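Local coordinates for DUF3828 domain-containing protein (Bacteroides thetaiotaomicron, PDB 3KZT) that is of unknown function but folds as a DUF3828 domain of helices packed on an antiparallel sheet, and is probably made as a lipoprotein, at residues K59-E64 with Y134-I139; N103-N108 with V125-V130; D33-Y38 with P80-Q85; M92-V97 with V107-A112. All blocks are in the same frame, centred on the assembly; numbering follows the deposited sequence.

Contact 1: K59-E64 with Y134-I139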
# COMPACT_ATOMS: atom_id res chain seq x y z
N LYS A 59 3.50 13.53 -8.93
CA LYS A 59 4.14 12.46 -9.72
C LYS A 59 3.18 11.82 -10.73
O LYS A 59 3.49 11.74 -11.93
CB LYS A 59 4.72 11.37 -8.80
CG LYS A 59 5.41 10.20 -9.54
CD LYS A 59 6.31 9.37 -8.63
CE LYS A 59 6.96 8.23 -9.41
NZ LYS A 59 7.78 8.73 -10.55
N PHE A 60 2.03 11.35 -10.23
CA PHE A 60 1.06 10.59 -11.03
C PHE A 60 -0.01 11.35 -11.83
O PHE A 60 -0.52 10.81 -12.82
CB PHE A 60 0.40 9.53 -10.16
CG PHE A 60 1.32 8.40 -9.76
CD1 PHE A 60 1.53 7.33 -10.63
CD2 PHE A 60 1.95 8.39 -8.52
CE1 PHE A 60 2.38 6.27 -10.27
CE2 PHE A 60 2.80 7.34 -8.16
CZ PHE A 60 3.01 6.28 -9.03
N LEU A 61 -0.36 12.58 -11.42
CA LEU A 61 -1.42 13.39 -12.08
C LEU A 61 -0.84 14.57 -12.86
O LEU A 61 0.21 15.11 -12.49
CB LEU A 61 -2.42 13.92 -11.03
CG LEU A 61 -2.91 12.95 -9.94
CD1 LEU A 61 -3.95 13.64 -9.06
CD2 LEU A 61 -3.46 11.68 -10.48
N THR A 62 -1.53 14.98 -13.94
CA THR A 62 -1.10 16.17 -14.73
C THR A 62 -1.41 17.46 -13.95
O THR A 62 -2.21 17.44 -13.00
CB THR A 62 -1.80 16.25 -16.14
OG1 THR A 62 -3.21 16.43 -15.98
CG2 THR A 62 -1.52 15.00 -16.98
N LYS A 63 -0.77 18.56 -14.36
CA LYS A 63 -1.01 19.91 -13.79
C LYS A 63 -2.49 20.34 -13.88
O LYS A 63 -3.03 20.95 -12.95
CB LYS A 63 -0.13 20.96 -14.48
N GLU A 64 -3.14 19.96 -15.00
CA GLU A 64 -4.56 20.27 -15.26
C GLU A 64 -5.49 19.55 -14.27
O GLU A 64 -6.40 20.15 -13.72
CB GLU A 64 -4.95 19.87 -16.69
CG GLU A 64 -4.26 20.66 -17.80
CD GLU A 64 -4.45 20.03 -19.18
OE1 GLU A 64 -4.85 18.85 -19.25
OE2 GLU A 64 -4.20 20.72 -20.19
N TYR A 134 3.05 6.90 -18.07
CA TYR A 134 1.59 6.98 -17.94
C TYR A 134 1.23 7.94 -16.79
O TYR A 134 1.84 7.89 -15.73
CB TYR A 134 0.98 5.61 -17.69
CG TYR A 134 1.11 4.67 -18.86
CD1 TYR A 134 0.20 4.72 -19.92
CD2 TYR A 134 2.14 3.72 -18.92
CE1 TYR A 134 0.30 3.85 -20.99
CE2 TYR A 134 2.25 2.85 -20.00
CZ TYR A 134 1.31 2.93 -21.04
OH TYR A 134 1.38 2.09 -22.11
N LEU A 135 0.25 8.81 -17.03
CA LEU A 135 -0.22 9.80 -16.06
C LEU A 135 -1.73 9.88 -16.15
O LEU A 135 -2.28 9.67 -17.22
CB LEU A 135 0.37 11.18 -16.36
CG LEU A 135 1.89 11.34 -16.26
CD1 LEU A 135 2.32 12.68 -16.82
CD2 LEU A 135 2.33 11.20 -14.82
N ILE A 136 -2.39 10.18 -15.02
CA ILE A 136 -3.84 10.36 -15.00
C ILE A 136 -4.06 11.84 -15.35
O ILE A 136 -3.53 12.70 -14.67
CB ILE A 136 -4.46 10.00 -13.63
CG1 ILE A 136 -4.22 8.51 -13.29
CG2 ILE A 136 -5.93 10.25 -13.65
CD1 ILE A 136 -4.63 8.10 -11.90
N ASP A 137 -4.82 12.12 -16.42
CA ASP A 137 -5.10 13.53 -16.85
C ASP A 137 -6.53 14.02 -16.61
O ASP A 137 -6.82 15.18 -16.87
CB ASP A 137 -4.65 13.77 -18.31
CG ASP A 137 -5.48 13.00 -19.34
OD1 ASP A 137 -6.19 12.03 -18.99
OD2 ASP A 137 -5.38 13.36 -20.52
N ASP A 138 -7.43 13.13 -16.14
CA ASP A 138 -8.79 13.54 -15.76
C ASP A 138 -9.45 12.48 -14.85
O ASP A 138 -9.12 11.29 -14.92
CB ASP A 138 -9.66 13.77 -17.02
CG ASP A 138 -10.94 14.57 -16.72
OD1 ASP A 138 -11.01 15.29 -15.70
OD2 ASP A 138 -11.87 14.49 -17.53
N ILE A 139 -10.36 12.94 -13.97
CA ILE A 139 -11.24 12.05 -13.15
C ILE A 139 -12.64 12.63 -13.10
O ILE A 139 -12.79 13.84 -13.22
CB ILE A 139 -10.71 11.82 -11.67
CG1 ILE A 139 -10.80 13.10 -10.79
CG2 ILE A 139 -9.31 11.27 -11.68
CD1 ILE A 139 -10.41 12.86 -9.33

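Contact 2: N103-N108 with V125-V130. With EDO (1,2-ethanediol), chain C; SO4 (sulfate ion), chain E.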
# COMPACT_ATOMS: atom_id res chain seq x y z
N ASN A 103 -9.22 5.81 -23.50
CA ASN A 103 -8.26 5.98 -22.41
C ASN A 103 -8.91 6.08 -20.99
O ASN A 103 -8.21 6.41 -20.04
CB ASN A 103 -7.39 7.22 -22.71
CG ASN A 103 -6.57 7.08 -24.00
OD1 ASN A 103 -6.09 6.01 -24.32
ND2 ASN A 103 -6.40 8.18 -24.71
N TRP A 104 -10.22 5.78 -20.87
CA TRP A 104 -10.92 5.81 -19.57
C TRP A 104 -10.82 4.44 -18.89
O TRP A 104 -10.92 3.40 -19.55
CB TRP A 104 -12.39 6.24 -19.70
CG TRP A 104 -12.51 7.70 -19.90
CD1 TRP A 104 -12.57 8.36 -21.09
CD2 TRP A 104 -12.53 8.70 -18.88
NE1 TRP A 104 -12.65 9.72 -20.88
CE2 TRP A 104 -12.63 9.96 -19.53
CE3 TRP A 104 -12.49 8.67 -17.48
CZ2 TRP A 104 -12.68 11.17 -18.82
CZ3 TRP A 104 -12.54 9.88 -16.77
CH2 TRP A 104 -12.63 11.11 -17.45
N TYR A 105 -10.58 4.48 -17.58
CA TYR A 105 -10.47 3.30 -16.72
C TYR A 105 -11.35 3.59 -15.51
O TYR A 105 -11.69 4.74 -15.27
CB TYR A 105 -8.98 3.08 -16.31
CG TYR A 105 -8.10 2.77 -17.50
CD1 TYR A 105 -7.63 3.79 -18.32
CD2 TYR A 105 -7.76 1.45 -17.81
CE1 TYR A 105 -6.85 3.51 -19.44
CE2 TYR A 105 -6.97 1.16 -18.93
CZ TYR A 105 -6.52 2.18 -19.73
OH TYR A 105 -5.76 1.91 -20.82
N GLU A 106 -11.74 2.54 -14.79
CA GLU A 106 -12.60 2.67 -13.61
C GLU A 106 -11.84 2.12 -12.41
O GLU A 106 -11.38 0.99 -12.46
CB GLU A 106 -13.90 1.87 -13.83
CG GLU A 106 -14.87 1.87 -12.65
CD GLU A 106 -16.15 1.12 -12.96
OE1 GLU A 106 -17.07 1.75 -13.54
OE2 GLU A 106 -16.25 -0.07 -12.60
N VAL A 107 -11.71 2.93 -11.35
CA VAL A 107 -11.06 2.53 -10.09
C VAL A 107 -12.17 2.15 -9.10
O VAL A 107 -12.93 3.03 -8.67
CB VAL A 107 -10.21 3.66 -9.50
CG1 VAL A 107 -9.68 3.28 -8.10
CG2 VAL A 107 -9.04 3.99 -10.44
N ASN A 108 -12.25 0.86 -8.76
CA ASN A 108 -13.27 0.32 -7.84
C ASN A 108 -12.65 -0.09 -6.51
O ASN A 108 -11.58 -0.71 -6.50
CB ASN A 108 -13.94 -0.91 -8.46
CG ASN A 108 -14.69 -0.57 -9.72
OD1 ASN A 108 -15.68 0.14 -9.68
ND2 ASN A 108 -14.21 -1.09 -10.87
N VAL A 125 -11.35 7.28 -14.30
CA VAL A 125 -10.10 8.05 -14.45
C VAL A 125 -9.57 7.88 -15.89
O VAL A 125 -9.67 6.78 -16.46
CB VAL A 125 -9.03 7.66 -13.39
CG1 VAL A 125 -9.62 7.73 -11.98
CG2 VAL A 125 -8.42 6.28 -13.66
N ARG A 126 -9.04 8.98 -16.46
CA ARG A 126 -8.50 9.00 -17.82
C ARG A 126 -6.97 9.08 -17.76
O ARG A 126 -6.42 9.82 -16.94
CB ARG A 126 -9.06 10.16 -18.60
CG ARG A 126 -9.01 9.94 -20.10
CD ARG A 126 -9.54 11.13 -20.87
NE ARG A 126 -8.57 12.20 -21.06
CZ ARG A 126 -8.83 13.39 -21.64
NH1 ARG A 126 -10.07 13.69 -22.10
NH2 ARG A 126 -7.84 14.29 -21.77
N VAL A 127 -6.30 8.33 -18.66
CA VAL A 127 -4.84 8.18 -18.68
C VAL A 127 -4.23 8.76 -19.97
O VAL A 127 -4.78 8.55 -21.04
CB VAL A 127 -4.44 6.66 -18.59
CG1 VAL A 127 -2.92 6.46 -18.82
CG2 VAL A 127 -4.84 6.09 -17.24
N VAL A 128 -3.11 9.48 -19.84
CA VAL A 128 -2.33 9.99 -20.99
C VAL A 128 -0.93 9.37 -20.91
O VAL A 128 -0.45 9.08 -19.80
CB VAL A 128 -2.24 11.56 -20.99
CG1 VAL A 128 -1.47 12.09 -19.75
CG2 VAL A 128 -1.59 12.07 -22.28
N ASN A 129 -0.32 9.11 -22.07
CA ASN A 129 1.08 8.64 -22.14
C ASN A 129 1.92 9.81 -22.65
O ASN A 129 1.65 10.32 -23.72
CB ASN A 129 1.22 7.43 -23.06
CG ASN A 129 2.61 6.74 -22.92
OD1 ASN A 129 3.65 7.35 -23.13
ND2 ASN A 129 2.60 5.46 -22.61
N VAL A 130 2.90 10.23 -21.85
CA VAL A 130 3.85 11.28 -22.21
C VAL A 130 5.25 10.64 -22.23
O VAL A 130 5.76 10.26 -21.17
CB VAL A 130 3.82 12.47 -21.20
CG1 VAL A 130 4.78 13.56 -21.64
CG2 VAL A 130 2.42 13.01 -21.08
C1 EDO C . -2.89 4.96 -22.84
O1 EDO C . -3.15 5.72 -24.02
C2 EDO C . -4.11 4.96 -21.93
O2 EDO C . -5.14 4.11 -22.47
S SO4 E . -12.79 11.63 -23.97
O1 SO4 E . -11.90 12.29 -24.92
O2 SO4 E . -12.49 10.20 -23.93
O3 SO4 E . -14.17 11.83 -24.40
O4 SO4 E . -12.60 12.22 -22.65

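Contact 3: D33-Y38 with P80-Q85. With SO4 (sulfate ion), chain F.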
# COMPACT_ATOMS: atom_id res chain seq x y z
N ASP A 33 -0.61 1.56 -8.82
CA ASP A 33 0.56 2.13 -8.07
C ASP A 33 0.24 3.46 -7.45
O ASP A 33 0.65 3.73 -6.32
CB ASP A 33 1.79 2.34 -8.98
CG ASP A 33 2.39 1.04 -9.50
OD1 ASP A 33 2.01 -0.06 -9.04
OD2 ASP A 33 3.23 1.14 -10.40
N PHE A 34 -0.45 4.32 -8.21
CA PHE A 34 -0.90 5.62 -7.68
C PHE A 34 -1.79 5.46 -6.44
O PHE A 34 -1.51 6.06 -5.41
CB PHE A 34 -1.64 6.46 -8.74
CG PHE A 34 -2.34 7.64 -8.16
CD1 PHE A 34 -1.62 8.61 -7.44
CD2 PHE A 34 -3.73 7.79 -8.27
CE1 PHE A 34 -2.26 9.70 -6.86
CE2 PHE A 34 -4.38 8.90 -7.70
CZ PHE A 34 -3.64 9.84 -6.99
N TYR A 35 -2.85 4.66 -6.57
CA TYR A 35 -3.81 4.46 -5.46
C TYR A 35 -3.23 3.79 -4.22
O TYR A 35 -3.57 4.18 -3.10
CB TYR A 35 -5.11 3.76 -5.93
CG TYR A 35 -6.11 4.73 -6.48
CD1 TYR A 35 -6.05 5.15 -7.81
CD2 TYR A 35 -7.10 5.28 -5.66
CE1 TYR A 35 -6.96 6.07 -8.32
CE2 TYR A 35 -8.01 6.20 -6.15
CZ TYR A 35 -7.94 6.60 -7.49
OH TYR A 35 -8.84 7.51 -7.99
N GLU A 36 -2.35 2.81 -4.41
CA GLU A 36 -1.66 2.17 -3.26
C GLU A 36 -0.68 3.14 -2.56
O GLU A 36 -0.66 3.19 -1.33
CB GLU A 36 -0.96 0.88 -3.69
CG GLU A 36 -1.97 -0.24 -3.93
CD GLU A 36 -1.40 -1.42 -4.69
OE1 GLU A 36 -0.15 -1.58 -4.77
OE2 GLU A 36 -2.23 -2.20 -5.20
N ALA A 37 0.08 3.90 -3.35
CA ALA A 37 1.01 4.93 -2.82
C ALA A 37 0.26 6.06 -2.12
O ALA A 37 0.61 6.44 -1.01
CB ALA A 37 1.87 5.50 -3.95
N TYR A 38 -0.78 6.57 -2.79
CA TYR A 38 -1.64 7.64 -2.25
C TYR A 38 -2.35 7.22 -0.95
O TYR A 38 -2.36 7.97 0.02
CB TYR A 38 -2.66 8.10 -3.30
CG TYR A 38 -3.39 9.36 -2.94
CD1 TYR A 38 -2.72 10.58 -2.85
CD2 TYR A 38 -4.78 9.35 -2.72
CE1 TYR A 38 -3.38 11.76 -2.53
CE2 TYR A 38 -5.46 10.53 -2.39
CZ TYR A 38 -4.75 11.73 -2.30
OH TYR A 38 -5.39 12.89 -1.99
N PRO A 80 -11.72 14.09 -3.88
CA PRO A 80 -12.29 13.50 -5.12
C PRO A 80 -11.54 12.23 -5.68
O PRO A 80 -12.16 11.45 -6.44
CB PRO A 80 -12.19 14.66 -6.12
CG PRO A 80 -11.07 15.46 -5.63
CD PRO A 80 -11.18 15.43 -4.15
N ILE A 81 -10.26 12.04 -5.31
CA ILE A 81 -9.47 10.88 -5.75
C ILE A 81 -10.06 9.58 -5.16
O ILE A 81 -10.22 8.61 -5.88
CB ILE A 81 -7.96 11.01 -5.34
CG1 ILE A 81 -7.29 12.20 -6.07
CG2 ILE A 81 -7.19 9.71 -5.70
CD1 ILE A 81 -5.90 12.52 -5.56
N ILE A 82 -10.40 9.61 -3.86
CA ILE A 82 -11.03 8.45 -3.14
C ILE A 82 -12.56 8.58 -2.90
O ILE A 82 -13.19 7.60 -2.44
CB ILE A 82 -10.30 8.13 -1.76
CG1 ILE A 82 -10.30 9.34 -0.80
CG2 ILE A 82 -8.87 7.68 -2.01
CD1 ILE A 82 -9.85 9.02 0.61
N ARG A 83 -13.15 9.75 -3.21
CA ARG A 83 -14.58 10.06 -2.93
C ARG A 83 -14.90 9.79 -1.46
O ARG A 83 -15.86 9.07 -1.13
CB ARG A 83 -15.51 9.31 -3.89
CG ARG A 83 -15.36 9.75 -5.30
CD ARG A 83 -16.32 9.04 -6.19
NE ARG A 83 -16.25 9.55 -7.56
CZ ARG A 83 -17.07 9.21 -8.57
NH1 ARG A 83 -18.06 8.30 -8.40
NH2 ARG A 83 -16.90 9.76 -9.78
N ALA A 84 -14.07 10.34 -0.59
CA ALA A 84 -14.17 10.14 0.85
C ALA A 84 -13.29 11.17 1.54
O ALA A 84 -12.47 11.81 0.89
CB ALA A 84 -13.73 8.75 1.22
N GLN A 85 -13.49 11.34 2.84
CA GLN A 85 -12.64 12.22 3.66
C GLN A 85 -11.35 11.52 4.09
O GLN A 85 -10.30 12.15 4.20
CB GLN A 85 -13.37 12.68 4.92
CG GLN A 85 -14.59 13.55 4.65
CD GLN A 85 -15.21 14.12 5.94
OE1 GLN A 85 -14.58 14.13 7.00
NE2 GLN A 85 -16.43 14.62 5.83
S SO4 F . -19.24 8.98 -12.06
O1 SO4 F . -18.17 9.94 -12.31
O2 SO4 F . -18.78 7.93 -11.15
O3 SO4 F . -19.65 8.37 -13.32
O4 SO4 F . -20.38 9.67 -11.45

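Contact 4: M92-V97 with V107-A112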
# COMPACT_ATOMS: atom_id res chain seq x y z
N MSE A 92 -8.28 -0.20 0.71
CA MSE A 92 -7.45 -0.49 -0.48
C MSE A 92 -7.18 -1.94 -0.78
O MSE A 92 -6.78 -2.24 -1.90
CB MSE A 92 -6.14 0.29 -0.48
CG MSE A 92 -6.30 1.71 -0.81
SE MSE A 92 -7.12 2.14 -2.51
CE MSE A 92 -8.07 3.78 -1.93
N LYS A 93 -7.41 -2.85 0.19
CA LYS A 93 -7.28 -4.29 -0.09
C LYS A 93 -8.34 -4.77 -1.12
O LYS A 93 -8.12 -5.76 -1.80
CB LYS A 93 -7.29 -5.13 1.20
CG LYS A 93 -5.94 -5.09 1.96
CD LYS A 93 -5.85 -6.12 3.08
CE LYS A 93 -6.42 -5.61 4.39
NZ LYS A 93 -5.50 -4.64 5.07
N THR A 94 -9.47 -4.03 -1.23
CA THR A 94 -10.51 -4.29 -2.25
C THR A 94 -10.30 -3.50 -3.57
O THR A 94 -11.19 -3.48 -4.42
CB THR A 94 -11.94 -3.90 -1.69
OG1 THR A 94 -12.02 -2.48 -1.52
CG2 THR A 94 -12.21 -4.60 -0.39
N LEU A 95 -9.13 -2.84 -3.75
CA LEU A 95 -8.85 -2.06 -4.97
C LEU A 95 -8.85 -2.97 -6.21
O LEU A 95 -8.26 -4.04 -6.20
CB LEU A 95 -7.50 -1.33 -4.88
CG LEU A 95 -7.09 -0.43 -6.07
CD1 LEU A 95 -8.06 0.72 -6.19
CD2 LEU A 95 -5.66 0.06 -5.89
N SER A 96 -9.54 -2.50 -7.25
CA SER A 96 -9.68 -3.22 -8.51
C SER A 96 -9.81 -2.15 -9.59
O SER A 96 -10.69 -1.31 -9.51
CB SER A 96 -10.94 -4.08 -8.47
OG SER A 96 -11.14 -4.78 -9.67
N VAL A 97 -8.90 -2.17 -10.58
CA VAL A 97 -8.92 -1.23 -11.70
C VAL A 97 -9.21 -2.01 -12.98
O VAL A 97 -8.74 -3.14 -13.13
CB VAL A 97 -7.60 -0.47 -11.86
CG1 VAL A 97 -7.75 0.64 -12.93
CG2 VAL A 97 -7.18 0.14 -10.52
N VAL A 107 -11.71 2.93 -11.35
CA VAL A 107 -11.06 2.53 -10.09
C VAL A 107 -12.17 2.15 -9.10
O VAL A 107 -12.93 3.03 -8.67
CB VAL A 107 -10.21 3.66 -9.50
CG1 VAL A 107 -9.68 3.28 -8.10
CG2 VAL A 107 -9.04 3.99 -10.44
N ASN A 108 -12.25 0.86 -8.76
CA ASN A 108 -13.27 0.32 -7.84
C ASN A 108 -12.65 -0.09 -6.51
O ASN A 108 -11.58 -0.71 -6.50
CB ASN A 108 -13.94 -0.91 -8.46
CG ASN A 108 -14.69 -0.57 -9.72
OD1 ASN A 108 -15.68 0.14 -9.68
ND2 ASN A 108 -14.21 -1.09 -10.87
N TYR A 109 -13.31 0.28 -5.41
CA TYR A 109 -12.93 -0.17 -4.05
C TYR A 109 -14.13 0.01 -3.10
O TYR A 109 -14.97 0.88 -3.32
CB TYR A 109 -11.67 0.57 -3.51
CG TYR A 109 -11.93 1.90 -2.81
CD1 TYR A 109 -11.99 3.08 -3.53
CD2 TYR A 109 -12.08 1.97 -1.40
CE1 TYR A 109 -12.22 4.31 -2.88
CE2 TYR A 109 -12.32 3.17 -0.76
CZ TYR A 109 -12.38 4.34 -1.50
OH TYR A 109 -12.60 5.52 -0.85
N THR A 110 -14.19 -0.82 -2.06
CA THR A 110 -15.25 -0.77 -1.07
C THR A 110 -14.76 0.04 0.15
O THR A 110 -13.76 -0.35 0.79
CB THR A 110 -15.64 -2.18 -0.64
OG1 THR A 110 -16.00 -2.93 -1.80
CG2 THR A 110 -16.81 -2.15 0.33
N SER A 111 -15.42 1.16 0.43
CA SER A 111 -15.13 1.99 1.61
C SER A 111 -15.86 1.40 2.81
O SER A 111 -17.05 1.08 2.70
CB SER A 111 -15.62 3.41 1.39
OG SER A 111 -15.35 4.18 2.53
N ALA A 112 -15.16 1.29 3.95
CA ALA A 112 -15.71 0.76 5.22
C ALA A 112 -16.30 -0.65 5.08
O ALA A 112 -17.43 -0.92 5.53
CB ALA A 112 -16.73 1.73 5.81

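Contact 1: K59-E64 with Y134-I139
Phe60 and Thr62 bind the backbone of Ile136 from two sides of Leu61, making a single beta bridge between Leu61 and Ile136, with the register rising together in both segments. Ile136 N donates to Phe60 O (3.0 Å), and Thr62 N donates to Ile136 O (3.1 Å). Leu61 CA also lies 3.4 Å from Ile136 O and adds a CA-H...O contact.

The Leu61 and Ile136 side chains lie alongside each other and point the same way. Leu61 CD2 does the touching, 3.7 Å from Ile136 CB. Phe34 of helix 13-41 and Leu65 of helix 63-75 close over Ile136. Leu135 has its CG anti to the carbonyl carbon (chi1 -64°), which turns CD2 against the backbone, 3.2 Å from Lys59 O.

The bridge falls in the short break between helices 47-60 and 63-75, beside strand 133-139, one of the two edge strands of the sheet within this chain. Thr62 is the N-cap of the second helix, and its OG1 makes a weak hydrogen bond to Leu65 N. The same residue faces the strand: Thr62 CG2 sits 3.6 Å from Asp137 CB, the two side chains running side by side.

Asp137 and Asp138 form a classic beta bulge opposite Arg126. Asp137 turns its carboxylate away from 59-64 to a salt bridge with Arg126. Asp138 pairs with Lys68 of helix 63-75.

Contact 2: N103-N108 with V125-V130
Tyr105 and Val125 are an antiparallel hydrogen-bonded pair, and the short strand segments 104-108 and 125-130 run at 133° to each other, a strong twist. Tyr105 N donates to Val125 O (2.7 Å), and Val125 N donates to Tyr105 O (2.7 Å). A third bond joins Val127 N to Asn103 O (3.0 Å).

Trp104 and Arg126 are the non-hydrogen-bonded pair between these bonds, and their side chains share one face of the sheet. Arg126 lays its aliphatic part over the indole. Its CB stands 3.6 Å from the centroid of the six-membered ring of Trp104, a CH-pi contact over the face. The chain then bends at chi3 (82°), and the guanidinium stands at 76° to the ring plane. This brings Arg126 NH1 and Trp104 NE1 to one sulfate oxygen: NH1 lies 3.0 Å and NE1 3.1 Å from O4. The sulfate probably comes from the crystallisation liquor. Arg126 NH2 makes a salt bridge to Asp137 of strand 133-139.

The segments belong to the beta hairpin of strands 104-111 and 119-130, in the middle of the four-stranded antiparallel sheet. Tyr105 and Val125 point to the other face. Tyr105 and Val107 pack on Ile31 of helix 13-41, Val107 CG2 meets Val125 CG2, and Val127 CG2 comes obliquely at the Tyr105 ring. At that ring's edge a 1,2-ethanediol, probably another crystallisation additive, bridges two side chains: its O2 is hydrogen-bonded to Tyr105 OH (2.8 Å) and to Asn103 OD1 (2.8 Å).

Contact 3: D33-Y38 with P80-Q85
Ile81 puts its side chain among three aromatic rings of helix 13-41, and this is the tight, buried part of the contact. In the conformer described, one of two modelled, Ile81 CG2 touches Phe34 CE2 at 3.5 Å. Ile81 CD1 lies over one face of the Tyr38 ring, 3.5 Å from Tyr38 CZ. Phe34 and Tyr38 are one helical turn apart, and both have CG anti to the backbone N (chi1 168° and -169°), which sends the two rings out toward the loop.

Tyr35 comes in beside them and supplies the polar link: Tyr35 OH donates to Ile81 O (2.8 Å). The carbonyl oxygen lies at the ring's edge. The hydroxyl approaches to one side of the C=O axis (C=O...donor angle 135°) and is tilted from the carbonyl plane. A phenylalanine at Tyr35 would probably leave the buried Ile81 carbonyl without this donor. Tyr38 OH, by contrast, bonds Asp79 just before the loop segment.

The packing thins at Ile82, whose CG2 is 4.5 Å from Tyr35 CE2. Beyond it the partly exposed Arg83 makes no contact with the helix segment. Its side chain packs on strand 119-130, and its NH2 also bonds Thr140. Arg83 NH1 is 2.9 Å from O2 of a sulfate, probably from the crystallisation liquor, and Arg83 NH2 is 2.8 Å from its O1. Arg83 has left-handed backbone angles, and with Ala84 it faces Asp79 in a G1 beta bulge in the loop between helix 63-75 and strand 96-101.

Contact 4: M92-V97 with V107-A112
The Tyr109 ring has the methyl of Met92, a selenomethionine, over one face: Met92 CE is 4.1 Å from the ring centroid and almost on its normal. The selenium follows at a distance, so this is a Met-aromatic contact led by the methyl. At the ring's edge, near its plane, is Thr94 OG1. Tyr109 OH bonds Ile82 O.

Thr94 OG1 takes the place of a strand carbonyl and accepts Thr110 N at 2.8 Å in a nearly straight bond (167°). With chi1 at 68° the hydroxyl lies between the backbone N and carbonyl carbon of Thr94 and is turned to the strand. It also bonds Asp91 O. A valine at Thr94 would probably leave Thr110 N without this acceptor and take one hydrogen-bond partner from Asp91 O. Farther along, Ser96 N to Asn108 O (2.8 Å) and Asn108 N to Ser96 O (2.8 Å) make an antiparallel hydrogen-bonded pair. Leu95 CD1 crosses to Val107 CG1 at 3.6 Å.

The short 3-10 turn 92-94 thus leads into the hairpin of strands 96-101 and 104-111. Helix 13-41 covers Leu95 and Val107 through Tyr35, strand 119-130 continues the sheet beyond Tyr109, and in the conformer described Lys93 makes a salt bridge to Asp33 of the second subunit.

From the N terminus, contact 3 opens first, on helix 13-41. Contact 1 opens inside its loop, where helix 47-60 gives way to helix 63-75. Contact 3 closes at 80-85, while contact 1 stays open to 134-139, so the two cross. Contact 4 opens at 92-97. Contact 2 opens at 103-108, on the strand where contact 4 closes, and the two share Val107 and Asn108. Both are nested inside contact 1. Contacts 4 and 2 pair successive strands, and contact 1 ties the far edge strand to the break between the helices. Contact 3 ties the long helix to the loop and meets contact 4 through the bond of Ile82 to Tyr109. Phe34 joins contacts 3 and 1.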